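Local coordinates for protein tRNA (guanine(6)-N2)-methyltransferase (Thermus thermophilus, PDB 3TMA) that transfers a methyl group from S-adenosyl-L-methionine to the N2 atom of guanosine 6 in tRNA(Phe), at residues Thr26-Glu31 / Val338-Gly343; Ala93-Ala98 / Glu130-Glu135; Asp274-Asn279 / Ala305-Gly310; Ser175-Lys180 / Ala218-Ser223. One frame throughout, in Å; residues are numbered along the deposited sequence. Where two conformers were deposited one is given.

In the fold
Contact 1 joins the two halves of the protein, a loop of the N-terminal part that carries the THUMP domain against the end of strand 331-338 of the Rossmann-fold domain, and is partly buried. Contact 2 lies buried within the THUMP domain, a helix pair that is apolar toward the sheet and carries a salt bridge on the side away from it; its centre is about 53 Å from that of contact 3. Contacts 3 and 4, both partly buried, belong to the methyltransferase domain: contact 3 packs leucine on isoleucine beside strand 275-278, whereas contact 4 fastens a loop to helix 216-225 by a two-pronged salt bridge and a phenylalanine. Backbone hydrogen bonding across the segments occurs in contact 1.

Contact 1. Residues Thr26-Glu31 / Val338-Gly343; sequences THPGLE and VVEQGG
V338 ends a strand of the Rossmann-fold methyltransferase domain, and its carbonyl O receives a CA-H...O contact from G29, in a type II beta turn (H27 to L30) of the N-terminal part of the chain. G29 takes a positive phi of 102°, and its CA lies 3.6 Å from V338 O. V339 follows with both methyls engaged: CG2 lies 3.7 Å from CD2 of L30, the two side chains crossing at about a right angle, while CG1 packs on CB of H27 at 3.8 Å. L30 also rests on A194 of helix 189-198, which extends this apolar patch. At E340 the backbone takes over. Its N-H donates a backbone bond of 2.9 Å to P28 O. With CG anti to the backbone N (chi1 175°), the E340 side chain runs alongside the P28 ring, CB 3.8 Å from P28 CD, and the bend at chi2 brings OE1 over to the same proline atom. H27, whose NE2 is bonded to T188 OG1, meets E340 at the ring edge: ND1 gives a weak, bent bond of 2.9 Å to E340 O. Q341 turns its amide away to S186 O. G343 ties the glutamate back to its own loop, its N-H reaching E340 OE2 at 3.0 Å from above the carboxylate plane.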
loop_
_atom_site.group_PDB
_atom_site.type_symbol
_atom_site.label_atom_id
_atom_site.label_comp_id
_atom_site.label_asym_id
_atom_site.label_seq_id
_atom_site.Cartn_x
_atom_site.Cartn_y
_atom_site.Cartn_z
ATOM N N THR A 26 -4.799 -3.399 -0.558
ATOM C CA THR A 26 -3.396 -2.987 -0.697
ATOM C C THR A 26 -3.112 -2.990 -2.218
ATOM O O THR A 26 -4.020 -3.260 -3.007
ATOM C CB THR A 26 -2.475 -3.976 0.091
ATOM O OG1 THR A 26 -1.120 -3.507 0.101
ATOM C CG2 THR A 26 -2.534 -5.441 -0.494
ATOM N N HIS A 27 -1.873 -2.769 -2.649
ATOM C CA HIS A 27 -1.557 -3.005 -4.087
ATOM C C HIS A 27 -1.666 -4.493 -4.430
ATOM O O HIS A 27 -1.113 -5.320 -3.738
ATOM C CB HIS A 27 -0.150 -2.494 -4.431
ATOM C CG HIS A 27 0.056 -1.050 -4.101
ATOM N ND1 HIS A 27 -0.105 -0.043 -5.026
ATOM C CD2 HIS A 27 0.422 -0.441 -2.945
ATOM C CE1 HIS A 27 0.145 1.126 -4.455
ATOM N NE2 HIS A 27 0.486 0.911 -3.195
ATOM N N PRO A 28 -2.324 -4.836 -5.548
ATOM C CA PRO A 28 -2.215 -6.231 -6.003
ATOM C C PRO A 28 -0.762 -6.685 -6.044
ATOM O O PRO A 28 0.113 -5.927 -6.517
ATOM C CB PRO A 28 -2.801 -6.182 -7.438
ATOM C CG PRO A 28 -3.946 -5.087 -7.274
ATOM C CD PRO A 28 -3.242 -4.028 -6.384
ATOM N N GLY A 29 -0.510 -7.895 -5.532
ATOM C CA GLY A 29 0.870 -8.398 -5.397
ATOM C C GLY A 29 1.450 -8.318 -3.986
ATOM O O GLY A 29 2.511 -8.896 -3.699
ATOM N N LEU A 30 0.806 -7.549 -3.119
ATOM C CA LEU A 30 1.286 -7.401 -1.729
ATOM C C LEU A 30 0.359 -8.113 -0.711
ATOM O O LEU A 30 0.481 -7.882 0.487
ATOM C CB LEU A 30 1.368 -5.906 -1.363
ATOM C CG LEU A 30 2.274 -4.962 -2.188
ATOM C CD1 LEU A 30 2.264 -3.520 -1.572
ATOM C CD2 LEU A 30 3.722 -5.489 -2.247
ATOM N N GLU A 31 -0.573 -8.957 -1.171
ATOM C CA GLU A 31 -1.543 -9.621 -0.241
ATOM C C GLU A 31 -0.867 -10.421 0.856
ATOM O O GLU A 31 -1.317 -10.386 2.007
ATOM C CB GLU A 31 -2.475 -10.576 -1.006
ATOM C CG GLU A 31 -3.265 -9.903 -2.107
ATOM C CD GLU A 31 -2.457 -9.795 -3.437
ATOM O OE1 GLU A 31 -1.312 -10.304 -3.519
ATOM O OE2 GLU A 31 -2.976 -9.185 -4.384
ATOM N N VAL A 338 5.684 -9.444 -8.925
ATOM C CA VAL A 338 5.035 -8.405 -9.679
ATOM C C VAL A 338 4.110 -7.627 -8.718
ATOM O O VAL A 338 3.414 -8.237 -7.886
ATOM C CB VAL A 338 4.215 -9.006 -10.820
ATOM C CG1 VAL A 338 3.486 -7.896 -11.546
ATOM C CG2 VAL A 338 5.187 -9.751 -11.779
ATOM N N VAL A 339 4.075 -6.300 -8.822
ATOM C CA VAL A 339 3.177 -5.510 -7.914
ATOM C C VAL A 339 2.495 -4.437 -8.761
ATOM O O VAL A 339 3.123 -3.915 -9.706
ATOM C CB VAL A 339 3.984 -4.841 -6.776
ATOM C CG1 VAL A 339 3.070 -3.898 -5.908
ATOM C CG2 VAL A 339 4.583 -5.926 -5.851
ATOM N N GLU A 340 1.230 -4.129 -8.474
ATOM C CA GLU A 340 0.541 -3.096 -9.241
ATOM C C GLU A 340 0.758 -1.756 -8.591
ATOM O O GLU A 340 0.445 -1.596 -7.406
ATOM C CB GLU A 340 -0.974 -3.346 -9.385
ATOM C CG GLU A 340 -1.723 -2.145 -10.116
ATOM C CD GLU A 340 -2.144 -0.957 -9.165
ATOM O OE1 GLU A 340 -1.923 -1.028 -7.927
ATOM O OE2 GLU A 340 -2.710 0.056 -9.644
ATOM N N GLN A 341 1.204 -0.779 -9.376
ATOM C CA GLN A 341 1.414 0.584 -8.890
ATOM C C GLN A 341 0.987 1.620 -9.946
ATOM O O GLN A 341 1.499 1.626 -11.079
ATOM C CB GLN A 341 2.887 0.804 -8.528
ATOM C CG GLN A 341 3.241 2.287 -8.303
ATOM C CD GLN A 341 4.740 2.558 -8.206
ATOM O OE1 GLN A 341 5.582 1.866 -8.805
ATOM N NE2 GLN A 341 5.081 3.573 -7.448
ATOM N N GLY A 342 0.028 2.456 -9.582
ATOM C CA GLY A 342 -0.494 3.496 -10.468
ATOM C C GLY A 342 -1.010 2.967 -11.805
ATOM O O GLY A 342 -0.759 3.571 -12.826
ATOM N N GLY A 343 -1.679 1.817 -11.802
ATOM C CA GLY A 343 -2.180 1.230 -13.045
ATOM C C GLY A 343 -1.188 0.401 -13.889
ATOM O O GLY A 343 -1.590 -0.179 -14.884
#

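Contact 2. Residues Ala93-Ala98 / Glu130-Glu135; sequences ALERAA and ERRVGE
Helices 90-99 and 126-141 of the THUMP domain run side by side in the same general direction, their local axes 9.1 Å apart at closest approach and crossing at -31°. The backbones come nearest at E95 and V133, whose CA atoms are 5.2 Å apart. V133 sends its two methyls to different residues of the facing helix. Its CG1, anti to the backbone N (chi1 171°), meets the methyl of A98 at 4.0 Å, and CG2 faces CB of L94 at 4.3 Å. L94 and A98 also touch strand 162-168, and V133 touches V114 of strand 112-119, so this side of the pair lies on the sheet. On the side away from the sheet, E95 and R132 cross at about a right angle. The extended glutamate lays CB against R132 CG at 3.8 Å and brings OE1 to 3.2 Å from R132 CD. Bends at chi2 and chi3 turn the arginine back, and NH1 forms a salt bridge of 3.5 Å with the same OE1, which lies at the guanidinium edge while the two planes stand 72° apart. At this length the pair is probably a loose electrostatic one rather than a directed hydrogen bond, added to the modest apolar contacts of V133 with L94 and A98.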
loop_
_atom_site.group_PDB
_atom_site.type_symbol
_atom_site.label_atom_id
_atom_site.label_comp_id
_atom_site.label_asym_id
_atom_site.label_seq_id
_atom_site.Cartn_x
_atom_site.Cartn_y
_atom_site.Cartn_z
ATOM N N ALA A 93 -33.021 -8.990 -3.120
ATOM C CA ALA A 93 -32.312 -9.693 -2.058
ATOM C C ALA A 93 -31.265 -8.791 -1.405
ATOM O O ALA A 93 -31.136 -8.789 -0.183
ATOM C CB ALA A 93 -31.692 -10.965 -2.578
ATOM N N LEU A 94 -30.558 -7.975 -2.202
ATOM C CA LEU A 94 -29.584 -7.026 -1.648
ATOM C C LEU A 94 -30.257 -5.988 -0.764
ATOM O O LEU A 94 -29.707 -5.596 0.274
ATOM C CB LEU A 94 -28.758 -6.317 -2.739
ATOM C CG LEU A 94 -27.790 -7.204 -3.543
ATOM C CD1 LEU A 94 -27.356 -6.521 -4.829
ATOM C CD2 LEU A 94 -26.557 -7.610 -2.724
ATOM N N GLU A 95 -31.391 -5.459 -1.235
ATOM C CA GLU A 95 -32.126 -4.439 -0.478
ATOM C C GLU A 95 -32.579 -5.020 0.867
ATOM O O GLU A 95 -32.356 -4.398 1.912
ATOM C CB GLU A 95 -33.340 -3.983 -1.290
ATOM C CG GLU A 95 -34.141 -2.872 -0.662
ATOM C CD GLU A 95 -35.586 -2.834 -1.199
ATOM O OE1 GLU A 95 -35.795 -3.259 -2.368
ATOM O OE2 GLU A 95 -36.512 -2.443 -0.426
ATOM N N ARG A 96 -33.143 -6.231 0.845
ATOM C CA ARG A 96 -33.521 -6.923 2.087
ATOM C C ARG A 96 -32.349 -7.223 3.024
ATOM O O ARG A 96 -32.489 -7.055 4.235
ATOM C CB ARG A 96 -34.311 -8.218 1.812
ATOM C CG ARG A 96 -35.710 -7.958 1.208
ATOM C CD ARG A 96 -36.436 -9.260 0.797
ATOM N NE ARG A 96 -36.894 -9.147 -0.590
ATOM C CZ ARG A 96 -36.503 -9.944 -1.577
ATOM N NH1 ARG A 96 -35.725 -11.003 -1.336
ATOM N NH2 ARG A 96 -36.943 -9.715 -2.798
ATOM N N ALA A 97 -31.220 -7.685 2.473
ATOM C CA ALA A 97 -30.007 -7.867 3.260
ATOM C C ALA A 97 -29.549 -6.561 3.916
ATOM O O ALA A 97 -29.167 -6.570 5.087
ATOM C CB ALA A 97 -28.884 -8.401 2.395
ATOM N N ALA A 98 -29.495 -5.465 3.151
ATOM C CA ALA A 98 -29.078 -4.167 3.733
ATOM C C ALA A 98 -29.993 -3.729 4.883
ATOM O O ALA A 98 -29.509 -3.232 5.926
ATOM C CB ALA A 98 -29.056 -3.065 2.660
ATOM N N GLU A 130 -26.502 0.707 -6.255
ATOM C CA GLU A 130 -26.425 1.936 -5.465
ATOM C C GLU A 130 -27.780 2.602 -5.299
ATOM O O GLU A 130 -28.134 3.090 -4.206
ATOM C CB GLU A 130 -25.398 2.914 -6.047
ATOM C CG GLU A 130 -23.963 2.286 -6.032
ATOM C CD GLU A 130 -22.904 3.151 -6.775
ATOM O OE1 GLU A 130 -23.291 4.190 -7.339
ATOM O OE2 GLU A 130 -21.694 2.777 -6.807
ATOM N N ARG A 131 -28.556 2.653 -6.354
ATOM C CA ARG A 131 -29.852 3.311 -6.225
ATOM C C ARG A 131 -30.786 2.525 -5.321
ATOM O O ARG A 131 -31.391 3.091 -4.411
ATOM C CB ARG A 131 -30.511 3.568 -7.575
ATOM C CG ARG A 131 -31.975 3.997 -7.448
ATOM C CD ARG A 131 -32.427 4.629 -8.734
ATOM N NE ARG A 131 -32.678 3.651 -9.778
ATOM C CZ ARG A 131 -33.870 3.108 -10.007
ATOM N NH1 ARG A 131 -34.034 2.275 -11.038
ATOM N NH2 ARG A 131 -34.915 3.447 -9.242
ATOM N N ARG A 132 -30.909 1.218 -5.566
ATOM C CA ARG A 132 -31.858 0.399 -4.797
ATOM C C ARG A 132 -31.487 0.348 -3.276
ATOM O O ARG A 132 -32.314 0.621 -2.403
ATOM C CB ARG A 132 -31.923 -1.019 -5.374
ATOM C CG ARG A 132 -32.796 -1.994 -4.521
ATOM C CD ARG A 132 -34.302 -1.847 -4.865
ATOM N NE ARG A 132 -34.522 -2.179 -6.270
ATOM C CZ ARG A 132 -35.100 -3.304 -6.680
ATOM N NH1 ARG A 132 -35.556 -4.183 -5.787
ATOM N NH2 ARG A 132 -35.196 -3.559 -7.974
ATOM N N VAL A 133 -30.222 0.090 -2.991
ATOM C CA VAL A 133 -29.725 0.068 -1.609
ATOM C C VAL A 133 -29.782 1.463 -0.938
ATOM O O VAL A 133 -30.369 1.599 0.113
ATOM C CB VAL A 133 -28.346 -0.585 -1.519
ATOM C CG1 VAL A 133 -27.718 -0.409 -0.081
ATOM C CG2 VAL A 133 -28.469 -2.113 -1.869
ATOM N N GLY A 134 -29.260 2.486 -1.605
ATOM C CA GLY A 134 -29.287 3.857 -1.109
ATOM C C GLY A 134 -30.672 4.414 -0.818
ATOM O O GLY A 134 -30.876 5.058 0.218
ATOM N N GLU A 135 -31.628 4.180 -1.717
ATOM C CA GLU A 135 -32.979 4.679 -1.486
ATOM C C GLU A 135 -33.638 3.948 -0.335
ATOM O O GLU A 135 -34.333 4.591 0.443
ATOM C CB GLU A 135 -33.865 4.647 -2.748
ATOM C CG GLU A 135 -33.385 5.666 -3.797
ATOM C CD GLU A 135 -34.237 5.727 -5.058
ATOM O OE1 GLU A 135 -34.953 4.734 -5.401
ATOM O OE2 GLU A 135 -34.162 6.784 -5.728
#

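Contact 3. Residues Asp274-Asn279 / Ala305-Gly310; sequences DRILAN and ALLPPG
D274 leads into strand 275-278 of the Rossmann-fold sheet, and its backbone carbonyl is met by L307 from the loop that joins helix 290-305 to strand 312-317: L307 CD2 lies 3.7 Å from D274 O. Strand 275-278 runs on to N279, which probably binds S-adenosyl-L-methionine, as in related enzymes. Strands 275-278 and 312-317 are parallel neighbours, so the intervening helix makes a beta-alpha-beta crossover, and the contact closes it near the end of that helix. The D274 carboxylate brushes the P308 ring, D274 OD1 being 4.1 Å from P308 CG, but its charge is paired with R206. R275 bends at chi2 (-59°), and NH1 comes back to bond the carbonyl O of D274 at 2.9 Å. The bond is nearly straight and that oxygen lies in the guanidinium plane, although the nitrogen stands above the carbonyl plane. NE has weak bonds to A199 O and D200 O, which help hold the group against the loop that follows helix 189-198; G310 O is a more distant neighbour of NH1. I276 points toward the loop and also touches A303 of helix 290-305. Where I276 and L307 cross obliquely, L307 CD2 is 4.0 Å from I276 CG1 and 4.0 Å from I276 CD1.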
loop_
_atom_site.group_PDB
_atom_site.type_symbol
_atom_site.label_atom_id
_atom_site.label_comp_id
_atom_site.label_asym_id
_atom_site.label_seq_id
_atom_site.Cartn_x
_atom_site.Cartn_y
_atom_site.Cartn_z
ATOM N N ASP A 274 23.257 -1.915 5.644
ATOM C CA ASP A 274 22.806 -3.317 5.645
ATOM C C ASP A 274 21.759 -3.557 4.561
ATOM O O ASP A 274 21.594 -4.686 4.124
ATOM C CB ASP A 274 22.205 -3.690 6.997
ATOM C CG ASP A 274 23.241 -3.654 8.117
ATOM O OD1 ASP A 274 24.156 -4.498 8.066
ATOM O OD2 ASP A 274 23.160 -2.772 9.007
ATOM N N ARG A 275 20.958 -2.521 4.276
ATOM C CA ARG A 275 19.789 -2.642 3.410
ATOM C C ARG A 275 19.705 -1.411 2.531
ATOM O O ARG A 275 19.926 -0.282 3.000
ATOM C CB ARG A 275 18.480 -2.735 4.254
ATOM C CG ARG A 275 18.358 -3.984 5.197
ATOM C CD ARG A 275 18.453 -5.282 4.345
ATOM N NE ARG A 275 18.209 -6.482 5.165
ATOM C CZ ARG A 275 19.168 -7.218 5.711
ATOM N NH1 ARG A 275 20.455 -6.893 5.547
ATOM N NH2 ARG A 275 18.842 -8.289 6.410
ATOM N N ILE A 276 19.405 -1.612 1.251
ATOM C CA ILE A 276 19.246 -0.490 0.311
ATOM C C ILE A 276 17.869 -0.649 -0.338
ATOM O O ILE A 276 17.513 -1.738 -0.805
ATOM C CB ILE A 276 20.355 -0.523 -0.787
ATOM C CG1 ILE A 276 21.725 -0.387 -0.107
ATOM C CG2 ILE A 276 20.143 0.584 -1.846
ATOM C CD1 ILE A 276 22.928 -0.450 -1.123
ATOM N N LEU A 277 17.047 0.394 -0.250
ATOM C CA LEU A 277 15.672 0.317 -0.755
ATOM C C LEU A 277 15.566 1.319 -1.893
ATOM O O LEU A 277 15.684 2.517 -1.658
ATOM C CB LEU A 277 14.675 0.716 0.365
ATOM C CG LEU A 277 14.942 0.053 1.730
ATOM C CD1 LEU A 277 13.967 0.596 2.816
ATOM C CD2 LEU A 277 14.837 -1.478 1.634
ATOM N N ALA A 278 15.410 0.831 -3.119
ATOM C CA ALA A 278 15.762 1.653 -4.295
ATOM C C ALA A 278 14.574 1.742 -5.265
ATOM O O ALA A 278 13.994 0.719 -5.644
ATOM C CB ALA A 278 16.952 1.084 -4.972
ATOM N N ASN A 279 14.232 2.974 -5.653
ATOM C CA ASN A 279 13.142 3.241 -6.567
ATOM C C ASN A 279 13.737 4.142 -7.666
ATOM O O ASN A 279 13.608 5.362 -7.612
ATOM C CB ASN A 279 12.046 3.976 -5.791
ATOM C CG ASN A 279 10.938 4.484 -6.652
ATOM O OD1 ASN A 279 10.530 3.838 -7.613
ATOM N ND2 ASN A 279 10.419 5.665 -6.297
ATOM N N ALA A 305 29.094 -2.383 -3.492
ATOM C CA ALA A 305 30.281 -1.951 -2.780
ATOM C C ALA A 305 29.960 -1.381 -1.394
ATOM O O ALA A 305 30.869 -1.172 -0.606
ATOM C CB ALA A 305 31.053 -0.931 -3.598
ATOM N N LEU A 306 28.685 -1.045 -1.155
ATOM C CA LEU A 306 28.236 -0.494 0.111
ATOM C C LEU A 306 27.453 -1.486 0.955
ATOM O O LEU A 306 26.760 -1.095 1.899
ATOM C CB LEU A 306 27.388 0.781 -0.128
ATOM C CG LEU A 306 28.231 1.945 -0.759
ATOM C CD1 LEU A 306 27.418 3.226 -0.751
ATOM C CD2 LEU A 306 29.527 2.179 -0.061
ATOM N N LEU A 307 27.572 -2.769 0.648
ATOM C CA LEU A 307 26.976 -3.822 1.490
ATOM C C LEU A 307 28.044 -4.770 2.053
ATOM O O LEU A 307 29.012 -5.077 1.358
ATOM C CB LEU A 307 25.973 -4.639 0.670
ATOM C CG LEU A 307 24.712 -3.883 0.210
ATOM C CD1 LEU A 307 23.941 -4.768 -0.837
ATOM C CD2 LEU A 307 23.834 -3.512 1.367
ATOM N N PRO A 308 27.799 -5.345 3.250
ATOM C CA PRO A 308 28.615 -6.509 3.668
ATOM C C PRO A 308 28.092 -7.762 2.976
ATOM O O PRO A 308 27.002 -7.719 2.387
ATOM C CB PRO A 308 28.351 -6.604 5.183
ATOM C CG PRO A 308 26.892 -6.047 5.360
ATOM C CD PRO A 308 26.620 -5.132 4.120
ATOM N N PRO A 309 28.838 -8.883 3.054
ATOM C CA PRO A 309 28.213 -10.150 2.636
ATOM C C PRO A 309 26.906 -10.362 3.419
ATOM O O PRO A 309 26.855 -10.062 4.608
ATOM C CB PRO A 309 29.251 -11.224 3.031
ATOM C CG PRO A 309 30.521 -10.457 3.373
ATOM C CD PRO A 309 30.118 -9.085 3.770
ATOM N N GLY A 310 25.839 -10.793 2.755
ATOM C CA GLY A 310 24.515 -10.859 3.416
ATOM C C GLY A 310 23.669 -9.589 3.366
ATOM O O GLY A 310 22.456 -9.641 3.574
#

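Contact 4. Residues Ser175-Lys180 / Ala218-Ser223; sequences SRRFPK and ALEAAS
L219 CB lies over one face of the F178 ring, 4.1 Å from its centroid and 11° off the normal, a CH-pi contact; the opposite face has R177 CB toward its rim. At the ring edge lie E220 OE1, 3.5 Å from CE2, and S223 OG, with the carboxylate turned 69° to the ring. R177 grips the E220 carboxylate side-on. NE donates an almost straight bond of 2.8 Å to OE1, on its syn side and in the guanidinium plane, while NH2 reaches OE2 at 3.1 Å from above the carboxylate plane, the two planes being 45° apart. The arginine runs extended from CG to NE, and the glutamate, bent at chi2, rises to meet it. R71 from the N-terminal part adds a salt bridge to E220 OE1 and a bond to S223 OG, and Q193 bonds E220 OE2, giving each carboxylate oxygen a second partner; R177 NH2 also bonds R71 O. The loop 175-180 thus lies over helix 216-225, whose N-terminal end carries part of the probable S-adenosyl-L-methionine site, S214 to T216. L219 also packs on helix 238-250, E220 on helix 189-198, and A218 on strand 231-235.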
loop_
_atom_site.group_PDB
_atom_site.type_symbol
_atom_site.label_atom_id
_atom_site.label_comp_id
_atom_site.label_asym_id
_atom_site.label_seq_id
_atom_site.Cartn_x
_atom_site.Cartn_y
_atom_site.Cartn_z
ATOM N N SER A 175 -2.718 5.242 3.530
ATOM C CA SER A 175 -1.502 5.516 2.846
ATOM C C SER A 175 -1.250 7.010 2.621
ATOM O O SER A 175 -0.169 7.386 2.147
ATOM C CB SER A 175 -1.505 4.765 1.522
ATOM O OG SER A 175 -2.735 4.976 0.867
ATOM N N ARG A 176 -2.195 7.867 3.019
ATOM C CA ARG A 176 -1.962 9.324 2.972
ATOM C C ARG A 176 -1.109 9.875 4.125
ATOM O O ARG A 176 -1.098 11.075 4.375
ATOM C CB ARG A 176 -3.284 10.081 2.934
ATOM C CG ARG A 176 -4.082 9.802 1.697
ATOM C CD ARG A 176 -3.616 10.688 0.533
ATOM N NE ARG A 176 -4.724 10.924 -0.394
ATOM C CZ ARG A 176 -5.003 10.152 -1.440
ATOM N NH1 ARG A 176 -4.229 9.112 -1.729
ATOM N NH2 ARG A 176 -6.046 10.434 -2.214
ATOM N N ARG A 177 -0.301 9.032 4.753
ATOM C CA ARG A 177 0.704 9.540 5.688
ATOM C C ARG A 177 1.840 10.262 4.952
ATOM O O ARG A 177 2.075 10.018 3.741
ATOM C CB ARG A 177 1.206 8.428 6.614
ATOM C CG ARG A 177 1.676 7.139 5.906
ATOM C CD ARG A 177 2.147 6.134 6.939
ATOM N NE ARG A 177 2.686 4.921 6.308
ATOM C CZ ARG A 177 1.946 3.918 5.834
ATOM N NH1 ARG A 177 0.620 3.988 5.875
ATOM N NH2 ARG A 177 2.527 2.848 5.285
ATOM N N PHE A 178 2.526 11.153 5.669
ATOM C CA PHE A 178 3.642 11.926 5.128
ATOM C C PHE A 178 3.262 12.760 3.887
ATOM O O PHE A 178 3.955 12.672 2.869
ATOM C CB PHE A 178 4.858 11.011 4.836
ATOM C CG PHE A 178 5.194 10.089 5.971
ATOM C CD1 PHE A 178 5.291 10.592 7.260
ATOM C CD2 PHE A 178 5.338 8.716 5.769
ATOM C CE1 PHE A 178 5.548 9.739 8.347
ATOM C CE2 PHE A 178 5.639 7.849 6.841
ATOM C CZ PHE A 178 5.741 8.362 8.129
ATOM N N PRO A 179 2.183 13.582 3.973
ATOM C CA PRO A 179 1.678 14.308 2.816
ATOM C C PRO A 179 2.689 15.354 2.298
ATOM O O PRO A 179 2.720 15.628 1.105
ATOM C CB PRO A 179 0.393 14.985 3.339
ATOM C CG PRO A 179 0.637 15.166 4.824
ATOM C CD PRO A 179 1.401 13.872 5.185
ATOM N N LYS A 180 3.543 15.885 3.165
ATOM C CA LYS A 180 4.583 16.806 2.705
ATOM C C LYS A 180 5.547 16.148 1.700
ATOM O O LYS A 180 6.091 16.810 0.828
ATOM C CB LYS A 180 5.359 17.411 3.880
ATOM C CG LYS A 180 4.788 18.728 4.438
ATOM C CD LYS A 180 5.477 19.128 5.760
ATOM C CE LYS A 180 4.461 19.593 6.815
ATOM N NZ LYS A 180 3.980 21.004 6.629
ATOM N N ALA A 218 12.617 6.955 2.848
ATOM C CA ALA A 218 13.365 7.269 4.077
ATOM C C ALA A 218 12.454 7.488 5.292
ATOM O O ALA A 218 12.776 7.033 6.399
ATOM C CB ALA A 218 14.301 8.522 3.878
ATOM N N LEU A 219 11.337 8.198 5.095
ATOM C CA LEU A 219 10.453 8.516 6.198
ATOM C C LEU A 219 9.772 7.234 6.641
ATOM O O LEU A 219 9.582 7.036 7.842
ATOM C CB LEU A 219 9.377 9.555 5.747
ATOM C CG LEU A 219 9.945 10.918 5.276
ATOM C CD1 LEU A 219 8.885 11.746 4.506
ATOM C CD2 LEU A 219 10.452 11.713 6.472
ATOM N N GLU A 220 9.291 6.412 5.682
ATOM C CA GLU A 220 8.679 5.124 6.042
ATOM C C GLU A 220 9.630 4.231 6.855
ATOM O O GLU A 220 9.241 3.627 7.906
ATOM C CB GLU A 220 8.141 4.388 4.812
ATOM C CG GLU A 220 7.342 3.096 5.165
ATOM C CD GLU A 220 5.953 3.362 5.848
ATOM O OE1 GLU A 220 5.473 4.514 5.892
ATOM O OE2 GLU A 220 5.353 2.401 6.357
ATOM N N ALA A 221 10.875 4.156 6.392
ATOM C CA ALA A 221 11.896 3.385 7.085
ATOM C C ALA A 221 12.140 3.936 8.522
ATOM O O ALA A 221 12.203 3.173 9.496
ATOM C CB ALA A 221 13.212 3.438 6.280
ATOM N N ALA A 222 12.361 5.247 8.637
ATOM C CA ALA A 222 12.645 5.864 9.961
ATOM C C ALA A 222 11.480 5.672 10.913
ATOM O O ALA A 222 11.671 5.266 12.067
ATOM C CB ALA A 222 12.977 7.357 9.830
ATOM N N SER A 223 10.264 5.862 10.401
ATOM C CA SER A 223 9.063 5.767 11.220
ATOM C C SER A 223 8.867 4.327 11.707
ATOM O O SER A 223 8.421 4.103 12.820
ATOM C CB SER A 223 7.850 6.244 10.411
ATOM O OG SER A 223 6.626 5.846 11.009
#